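Local atomic coordinates of Rho guanine nucleotide exchange factor 11 (PDB entry 5JHH), a protein that probably activates Rho-family GTPases, its DH (RhoGEF) domain promoting exchange of bound GDP for GTP with a PH domain attached. Residues Leu30-Arg42 against Leu73-Leu87. Sequence-based numbering, arbitrary orientation.
Sequences LFVTEASHLRTLR and LIEIHNSWCEAMKKL
Glu34 and Leu38, one turn apart, are the two knobs that helix 30-42 drives into helix 73-87: Glu34 fills the hole formed by His77, Trp80, Cys81 and Met84, Leu38 the one formed by Ile74, His77, Asn78 and Cys81. The local axes run roughly antiparallel, at 150°, and approach to 9.7 Å. Glu34 bends at chi2 (68°), which brings its carboxylate to the edges of two rings, His77 and Trp80. His77 ND1 donates to Glu34 OE2 over 2.5 Å, nearly straight, meeting the syn side with the oxygen close to the imidazole plane. The same carboxylate stands at the edge of Trp80, its plane steeply inclined to the indole, with Glu34 CD 3.6 Å from Trp80 CE3. Leu38 splits its methyls, CD1 lying 3.9 Å from Ile74 O and CD2 3.7 Å from Asn78 CA. Toward the Leu87 end, the extended Met84 passes over one face of Phe31, its CB 4.0 Å from the ring centroid, while SD makes an oblique Met-aromatic contact; Leu87 CD2 meets that ring at its edge. In the other direction, Leu41 CB packs on Ile74 CG1 at 3.8 Å, and Arg42 NH1 reaches Asn78 OD1 in a weak bond of 3.3 Å. These helices belong to the all-helical DH domain, where helix 165-182 completes the polar core: Arg169 and Tyr173 bind Glu34 OE1, and Glu166 takes His77 NE2. With both imidazole nitrogens bonded to carboxylates and Arg169 pairing with Glu34, this buried network probably favours a protonated His77 and an ionised Glu34, tying three helices together through charge as well as shape.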
loop_
_atom_site.group_PDB
_atom_site.type_symbol
_atom_site.label_atom_id
_atom_site.label_comp_id
_atom_site.label_asym_id
_atom_site.label_seq_id
_atom_site.Cartn_x
_atom_site.Cartn_y
_atom_site.Cartn_z
ATOM N N LEU A 30 -13.787 9.715 13.947
ATOM C CA LEU A 30 -12.468 10.265 14.047
ATOM C C LEU A 30 -11.969 10.239 15.464
ATOM O O LEU A 30 -10.895 9.705 15.734
ATOM C CB LEU A 30 -12.447 11.683 13.523
ATOM C CG LEU A 30 -11.168 12.446 13.808
ATOM C CD1 LEU A 30 -10.013 11.881 12.991
ATOM C CD2 LEU A 30 -11.363 13.907 13.468
ATOM N N PHE A 31 -12.753 10.791 16.384
ATOM C CA PHE A 31 -12.354 10.811 17.774
ATOM C C PHE A 31 -12.154 9.431 18.339
ATOM O O PHE A 31 -11.159 9.180 19.000
ATOM C CB PHE A 31 -13.365 11.557 18.641
ATOM C CG PHE A 31 -13.400 13.065 18.425
ATOM C CD1 PHE A 31 -12.632 13.683 17.460
ATOM C CD2 PHE A 31 -14.266 13.843 19.160
ATOM C CE1 PHE A 31 -12.686 15.051 17.273
ATOM C CE2 PHE A 31 -14.321 15.205 18.988
ATOM C CZ PHE A 31 -13.530 15.817 18.053
ATOM N N VAL A 32 -13.095 8.541 18.106
ATOM C CA VAL A 32 -13.056 7.235 18.737
ATOM C C VAL A 32 -11.897 6.439 18.155
ATOM O O VAL A 32 -11.202 5.753 18.870
ATOM C CB VAL A 32 -14.389 6.490 18.565
ATOM C CG1 VAL A 32 -14.280 5.051 19.043
ATOM C CG2 VAL A 32 -15.461 7.191 19.381
ATOM N N THR A 33 -11.665 6.553 16.859
ATOM C CA THR A 33 -10.563 5.809 16.275
ATOM C C THR A 33 -9.184 6.450 16.571
ATOM O O THR A 33 -8.159 5.772 16.560
ATOM C CB THR A 33 -10.713 5.705 14.793
ATOM O OG1 THR A 33 -10.859 7.036 14.249
ATOM C CG2 THR A 33 -11.901 4.819 14.466
ATOM N N GLU A 34 -9.153 7.725 16.899
ATOM C CA GLU A 34 -7.912 8.293 17.419
ATOM C C GLU A 34 -7.554 7.724 18.784
ATOM O O GLU A 34 -6.415 7.294 19.018
ATOM C CB GLU A 34 -7.981 9.780 17.469
ATOM C CG GLU A 34 -6.665 10.438 17.779
ATOM C CD GLU A 34 -5.607 10.303 16.670
ATOM O OE1 GLU A 34 -5.910 10.012 15.482
ATOM O OE2 GLU A 34 -4.433 10.521 17.019
ATOM N N ALA A 35 -8.528 7.634 19.669
ATOM C CA ALA A 35 -8.262 7.085 20.979
ATOM C C ALA A 35 -7.862 5.610 20.808
ATOM O O ALA A 35 -6.966 5.056 21.467
ATOM C CB ALA A 35 -9.513 7.203 21.866
ATOM N N SER A 36 -8.543 4.954 19.903
ATOM C CA SER A 36 -8.248 3.576 19.674
ATOM C C SER A 36 -6.795 3.416 19.157
ATOM O O SER A 36 -6.074 2.520 19.517
ATOM C CB SER A 36 -9.221 3.028 18.677
ATOM O OG SER A 36 -8.886 1.694 18.603
ATOM N N HIS A 37 -6.370 4.342 18.319
ATOM C CA HIS A 37 -5.053 4.241 17.738
ATOM C C HIS A 37 -3.985 4.445 18.796
ATOM O O HIS A 37 -3.034 3.693 18.926
ATOM C CB HIS A 37 -4.900 5.226 16.593
ATOM C CG HIS A 37 -3.541 5.213 16.024
ATOM N ND1 HIS A 37 -2.630 6.217 16.271
ATOM C CD2 HIS A 37 -2.887 4.269 15.329
ATOM C CE1 HIS A 37 -1.478 5.899 15.718
ATOM N NE2 HIS A 37 -1.607 4.712 15.164
ATOM N N LEU A 38 -4.204 5.434 19.606
ATOM C CA LEU A 38 -3.396 5.653 20.779
ATOM C C LEU A 38 -3.291 4.405 21.612
ATOM O O LEU A 38 -2.229 4.068 22.118
ATOM C CB LEU A 38 -3.970 6.806 21.565
ATOM C CG LEU A 38 -3.201 7.312 22.774
ATOM C CD1 LEU A 38 -1.730 7.539 22.456
ATOM C CD2 LEU A 38 -3.831 8.616 23.243
ATOM N N ARG A 39 -4.389 3.681 21.741
ATOM C CA ARG A 39 -4.358 2.445 22.512
ATOM C C ARG A 39 -3.354 1.489 21.900
ATOM O O ARG A 39 -2.512 0.918 22.606
ATOM C CB ARG A 39 -5.739 1.798 22.566
ATOM C CG ARG A 39 -5.899 0.744 23.657
ATOM C CD ARG A 39 -6.869 -0.362 23.229
ATOM N NE ARG A 39 -6.491 -1.643 23.802
ATOM C CZ ARG A 39 -5.989 -2.662 23.111
ATOM N NH1 ARG A 39 -5.683 -3.764 23.735
ATOM N NH2 ARG A 39 -5.814 -2.594 21.798
ATOM N N THR A 40 -3.405 1.351 20.578
ATOM C CA THR A 40 -2.518 0.441 19.903
ATOM C C THR A 40 -1.061 0.834 20.082
ATOM O O THR A 40 -0.205 -0.014 20.256
ATOM C CB THR A 40 -2.841 0.390 18.418
ATOM O OG1 THR A 40 -4.176 -0.045 18.258
ATOM C CG2 THR A 40 -1.956 -0.571 17.673
ATOM N N LEU A 41 -0.761 2.116 20.051
ATOM C CA LEU A 41 0.598 2.501 20.280
ATOM C C LEU A 41 1.055 2.149 21.690
ATOM O O LEU A 41 2.251 1.830 21.899
ATOM C CB LEU A 41 0.829 3.979 20.037
ATOM C CG LEU A 41 0.491 4.482 18.644
ATOM C CD1 LEU A 41 0.723 5.990 18.597
ATOM C CD2 LEU A 41 1.300 3.802 17.569
ATOM N N ARG A 42 0.153 2.245 22.660
ATOM C CA ARG A 42 0.538 1.949 24.052
ATOM C C ARG A 42 0.680 0.479 24.279
ATOM O O ARG A 42 1.467 0.070 25.130
ATOM C CB ARG A 42 -0.415 2.524 25.081
ATOM C CG ARG A 42 -0.294 4.026 25.135
ATOM C CD ARG A 42 -1.183 4.618 26.198
ATOM N NE ARG A 42 -0.738 5.974 26.509
ATOM C CZ ARG A 42 -1.524 7.032 26.515
ATOM N NH1 ARG A 42 -1.012 8.225 26.775
ATOM N NH2 ARG A 42 -2.826 6.893 26.277
ATOM N N LEU A 73 6.148 9.576 19.280
ATOM C CA LEU A 73 5.000 9.215 18.475
ATOM C C LEU A 73 3.740 9.172 19.302
ATOM O O LEU A 73 2.745 9.774 18.952
ATOM C CB LEU A 73 5.213 7.880 17.788
ATOM C CG LEU A 73 4.186 7.526 16.734
ATOM C CD1 LEU A 73 4.193 8.543 15.616
ATOM C CD2 LEU A 73 4.565 6.168 16.162
ATOM N N ILE A 74 3.843 8.589 20.473
ATOM C CA ILE A 74 2.719 8.508 21.370
ATOM C C ILE A 74 2.248 9.895 21.812
ATOM O O ILE A 74 1.034 10.164 21.842
ATOM C CB ILE A 74 3.094 7.652 22.575
ATOM C CG1 ILE A 74 3.067 6.171 22.166
ATOM C CG2 ILE A 74 2.240 7.969 23.781
ATOM C CD1 ILE A 74 3.572 5.219 23.259
ATOM N N GLU A 75 3.187 10.771 22.149
ATOM C CA GLU A 75 2.836 12.131 22.533
ATOM C C GLU A 75 2.221 13.002 21.384
ATOM O O GLU A 75 1.296 13.759 21.596
ATOM C CB GLU A 75 4.053 12.785 23.156
ATOM C CG GLU A 75 3.809 14.166 23.776
ATOM C CD GLU A 75 2.568 14.232 24.657
ATOM O OE1 GLU A 75 2.188 13.212 25.292
ATOM O OE2 GLU A 75 1.956 15.317 24.667
ATOM N N ILE A 76 2.678 12.839 20.157
ATOM C CA ILE A 76 1.987 13.416 19.025
ATOM C C ILE A 76 0.494 13.133 19.115
ATOM O O ILE A 76 -0.346 14.029 18.885
ATOM C CB ILE A 76 2.408 12.774 17.685
ATOM C CG1 ILE A 76 3.825 13.131 17.262
ATOM C CG2 ILE A 76 1.432 13.090 16.559
ATOM C CD1 ILE A 76 4.070 14.564 17.076
ATOM N N HIS A 77 0.153 11.861 19.288
ATOM C CA HIS A 77 -1.257 11.471 19.256
ATOM C C HIS A 77 -2.009 11.726 20.564
ATOM O O HIS A 77 -3.218 11.979 20.538
ATOM C CB HIS A 77 -1.450 10.019 18.823
ATOM C CG HIS A 77 -1.143 9.780 17.393
ATOM N ND1 HIS A 77 -2.056 9.999 16.394
ATOM C CD2 HIS A 77 -0.020 9.332 16.784
ATOM C CE1 HIS A 77 -1.514 9.705 15.231
ATOM N NE2 HIS A 77 -0.272 9.317 15.439
ATOM N N ASN A 78 -1.331 11.615 21.684
ATOM C CA ASN A 78 -1.964 11.839 22.966
ATOM C C ASN A 78 -2.352 13.314 23.122
ATOM O O ASN A 78 -3.475 13.618 23.482
ATOM C CB ASN A 78 -0.995 11.442 24.049
ATOM C CG ASN A 78 -1.523 11.693 25.453
ATOM O OD1 ASN A 78 -2.483 11.083 25.895
ATOM N ND2 ASN A 78 -0.861 12.577 26.160
ATOM N N SER A 79 -1.453 14.213 22.767
ATOM C CA SER A 79 -1.746 15.621 22.839
ATOM C C SER A 79 -2.980 15.914 22.017
ATOM O O SER A 79 -3.908 16.531 22.487
ATOM C CB SER A 79 -0.554 16.474 22.390
ATOM O OG SER A 79 -0.225 16.253 21.015
ATOM N N TRP A 80 -3.020 15.432 20.792
ATOM C CA TRP A 80 -4.174 15.683 19.943
ATOM C C TRP A 80 -5.433 15.068 20.561
ATOM O O TRP A 80 -6.494 15.681 20.636
ATOM C CB TRP A 80 -3.947 15.115 18.530
ATOM C CG TRP A 80 -4.802 15.740 17.498
ATOM C CD1 TRP A 80 -5.132 17.050 17.433
ATOM C CD2 TRP A 80 -5.406 15.112 16.348
ATOM N NE1 TRP A 80 -5.910 17.288 16.333
ATOM C CE2 TRP A 80 -6.109 16.114 15.658
ATOM C CE3 TRP A 80 -5.472 13.786 15.872
ATOM C CZ2 TRP A 80 -6.822 15.860 14.466
ATOM C CZ3 TRP A 80 -6.164 13.520 14.715
ATOM C CH2 TRP A 80 -6.842 14.567 14.011
ATOM N N CYS A 81 -5.295 13.841 21.000
ATOM C CA CYS A 81 -6.364 13.181 21.689
ATOM C C CYS A 81 -6.893 13.992 22.877
ATOM O O CYS A 81 -8.088 14.086 23.058
ATOM C CB CYS A 81 -5.862 11.879 22.198
ATOM S SG CYS A 81 -7.004 10.600 21.856
ATOM N N GLU A 82 -6.017 14.557 23.696
ATOM C CA GLU A 82 -6.471 15.365 24.830
ATOM C C GLU A 82 -7.195 16.658 24.373
ATOM O O GLU A 82 -8.116 17.113 25.058
ATOM C CB GLU A 82 -5.327 15.719 25.807
ATOM C CG GLU A 82 -4.794 14.558 26.668
ATOM C CD GLU A 82 -5.804 13.987 27.678
ATOM O OE1 GLU A 82 -6.112 14.678 28.671
ATOM O OE2 GLU A 82 -6.275 12.826 27.513
ATOM N N ALA A 83 -6.788 17.251 23.249
ATOM C CA ALA A 83 -7.511 18.413 22.726
ATOM C C ALA A 83 -8.891 18.007 22.219
ATOM O O ALA A 83 -9.813 18.806 22.270
ATOM C CB ALA A 83 -6.723 19.128 21.632
ATOM N N MET A 84 -9.046 16.779 21.729
ATOM C CA MET A 84 -10.351 16.284 21.323
ATOM C C MET A 84 -11.281 16.157 22.529
ATOM O O MET A 84 -12.475 16.423 22.440
ATOM C CB MET A 84 -10.243 14.919 20.611
ATOM C CG MET A 84 -9.563 14.942 19.257
ATOM S SD MET A 84 -9.293 13.259 18.616
ATOM C CE MET A 84 -8.736 13.693 16.971
ATOM N N LYS A 85 -10.745 15.658 23.625
ATOM C CA LYS A 85 -11.483 15.544 24.859
ATOM C C LYS A 85 -11.953 16.955 25.290
ATOM O O LYS A 85 -13.134 17.180 25.494
ATOM C CB LYS A 85 -10.570 14.913 25.913
ATOM C CG LYS A 85 -11.046 13.595 26.516
ATOM C CD LYS A 85 -11.620 13.822 27.929
ATOM C CE LYS A 85 -11.220 12.748 28.948
ATOM N NZ LYS A 85 -12.337 11.824 29.299
ATOM N N LYS A 86 -11.027 17.901 25.389
ATOM C CA LYS A 86 -11.357 19.283 25.733
ATOM C C LYS A 86 -12.587 19.776 24.957
ATOM O O LYS A 86 -13.522 20.303 25.528
ATOM C CB LYS A 86 -10.161 20.200 25.444
ATOM C CG LYS A 86 -9.522 20.827 26.677
ATOM C CD LYS A 86 -9.652 22.346 26.681
ATOM C CE LYS A 86 -8.362 23.026 26.225
ATOM N NZ LYS A 86 -8.607 24.413 25.727
ATOM N N LEU A 87 -12.576 19.572 23.649
ATOM C CA LEU A 87 -13.631 20.063 22.768
ATOM C C LEU A 87 -14.970 19.325 22.950
ATOM O O LEU A 87 -16.037 19.914 22.806
ATOM C CB LEU A 87 -13.160 19.937 21.329
ATOM C CG LEU A 87 -14.078 20.469 20.269
ATOM C CD1 LEU A 87 -14.006 21.985 20.238
ATOM C CD2 LEU A 87 -13.626 19.902 18.940
#